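PDB 2R78: sensor protein from Geobacter sulfurreducens PCA, which probably acts as a phosphorelay sensor kinase that autophosphorylates a histidine with ATP, the piece here being its PAS sensory domain. Local coordinates for residues B[49-52]-B[53-56]. Sequence-based numbering, arbitrary orientation.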
loop_
_atom_site.group_PDB
_atom_site.type_symbol
_atom_site.label_atom_id
_atom_site.label_comp_id
_atom_site.label_asym_id
_atom_site.label_seq_id
_atom_site.Cartn_x
_atom_site.Cartn_y
_atom_site.Cartn_z
ATOM N N ASP B 49 -16.955 5.770 9.366
ATOM C CA ASP B 49 -18.276 6.311 9.024
ATOM C C ASP B 49 -18.300 7.821 8.849
ATOM O O ASP B 49 -19.023 8.340 8.011
ATOM C CB ASP B 49 -19.295 5.903 10.101
ATOM C CG ASP B 49 -19.464 4.410 10.173
ATOM O OD1 ASP B 49 -19.205 3.747 9.136
ATOM O OD2 ASP B 49 -19.832 3.895 11.258
ATOM N N GLU B 50 -17.489 8.501 9.635
ATOM C CA GLU B 50 -17.370 9.959 9.569
ATOM C C GLU B 50 -16.645 10.388 8.313
ATOM O O GLU B 50 -17.049 11.328 7.625
ATOM C CB GLU B 50 -16.616 10.448 10.779
ATOM C CG GLU B 50 -17.417 10.254 12.025
ATOM C CD GLU B 50 -16.674 10.643 13.261
ATOM O OE1 GLU B 50 -15.438 10.402 13.358
ATOM O OE2 GLU B 50 -17.343 11.202 14.150
ATOM N N PHE B 51 -15.582 9.654 8.001
ATOM C CA PHE B 51 -14.858 9.905 6.773
ATOM C C PHE B 51 -15.756 9.688 5.553
ATOM O O PHE B 51 -15.706 10.458 4.597
ATOM C CB PHE B 51 -13.604 9.034 6.705
ATOM C CG PHE B 51 -12.534 9.619 5.878
ATOM C CD1 PHE B 51 -11.389 10.134 6.454
ATOM C CD2 PHE B 51 -12.659 9.651 4.513
ATOM C CE1 PHE B 51 -10.394 10.692 5.671
ATOM C CE2 PHE B 51 -11.648 10.199 3.727
ATOM C CZ PHE B 51 -10.531 10.709 4.310
ATOM N N LEU B 52 -16.624 8.672 5.603
ATOM C CA LEU B 52 -17.484 8.360 4.475
ATOM C C LEU B 52 -18.669 9.324 4.269
ATOM O O LEU B 52 -19.446 9.165 3.329
ATOM C CB LEU B 52 -17.964 6.895 4.582
ATOM C CG LEU B 52 -16.819 5.870 4.460
ATOM C CD1 LEU B 52 -17.349 4.443 4.592
ATOM C CD2 LEU B 52 -16.019 6.007 3.167
ATOM N N ALA B 53 -18.776 10.335 5.120
ATOM C CA ALA B 53 -19.719 11.426 4.873
ATOM C C ALA B 53 -19.045 12.564 4.109
ATOM O O ALA B 53 -19.711 13.531 3.710
ATOM C CB ALA B 53 -20.290 11.933 6.183
ATOM N N LEU B 54 -17.736 12.447 3.898
ATOM C CA LEU B 54 -16.966 13.494 3.217
ATOM C C LEU B 54 -16.947 13.304 1.706
ATOM O O LEU B 54 -17.040 12.180 1.152
ATOM C CB LEU B 54 -15.523 13.542 3.731
ATOM C CG LEU B 54 -15.195 13.981 5.168
ATOM C CD1 LEU B 54 -13.768 13.655 5.550
ATOM C CD2 LEU B 54 -15.435 15.481 5.338
ATOM N N ASP B 55 -16.803 14.436 1.043
ATOM C CA ASP B 55 -16.538 14.485 -0.359
ATOM C C ASP B 55 -15.162 15.102 -0.601
ATOM O O ASP B 55 -14.653 15.907 0.210
ATOM C CB ASP B 55 -17.576 15.316 -1.053
ATOM C CG ASP B 55 -18.961 14.693 -0.968
ATOM O OD1 ASP B 55 -19.064 13.442 -1.041
ATOM O OD2 ASP B 55 -19.911 15.472 -0.795
ATOM N N TRP B 56 -14.606 14.692 -1.735
ATOM C CA TRP B 56 -13.323 15.122 -2.228
ATOM C C TRP B 56 -13.254 16.624 -2.189
ATOM O O TRP B 56 -14.146 17.290 -2.710
ATOM C CB TRP B 56 -13.158 14.654 -3.658
ATOM C CG TRP B 56 -11.945 15.052 -4.401
ATOM C CD1 TRP B 56 -11.909 15.804 -5.519
ATOM C CD2 TRP B 56 -10.612 14.542 -4.217
ATOM N NE1 TRP B 56 -10.643 15.855 -6.013
ATOM C CE2 TRP B 56 -9.815 15.088 -5.234
ATOM C CE3 TRP B 56 -10.021 13.683 -3.286
ATOM C CZ2 TRP B 56 -8.444 14.802 -5.352
ATOM C CZ3 TRP B 56 -8.662 13.447 -3.368
ATOM C CH2 TRP B 56 -7.892 13.978 -4.412
#
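Leu54 lays its CD1 methyl over one face of the Phe51 ring. The carbon sits 4.2 Å from the ring centroid and only 7° off the ring normal, a CH-pi contact centred on the ring. The first torsion of Leu54 sets CG opposite its own carbonyl carbon (chi1 -67°), which turns the branch back toward the phenylalanine. The backbone ties the same two residues together. Leu54 N donates to Phe51 O at 2.9 Å, with an N-H...O angle of 156°. Its neighbour Ala53 N reaches Glu50 O at a longer 3.2 Å. Shortened to an alanine, Leu54 would probably lose the CH-pi contact, and the Phe51 ring the methyl that rests over its centre. Further out, Tyr33 meets the Phe51 ring edge-to-face, and Ile40 and Ile44 of helix 38-44 also touch it. Tyr46 and Leu59 touch both Phe51 and Leu54. The carboxylate of Glu50 is held elsewhere: OE1 makes a salt bridge with Arg90 and accepts a hydrogen bond from Thr47 N. The Leu54 N to Phe51 O bond closes a type I beta turn from Phe51 to Leu54, and the Ala53 N to Glu50 O bond comes just before it at the end of helix 48-51. The turn leads the chain into the loop before helix 67-76, within a PAS fold, where short helices and loops pack against a five-stranded antiparallel sheet of order 2-1-5-4-3.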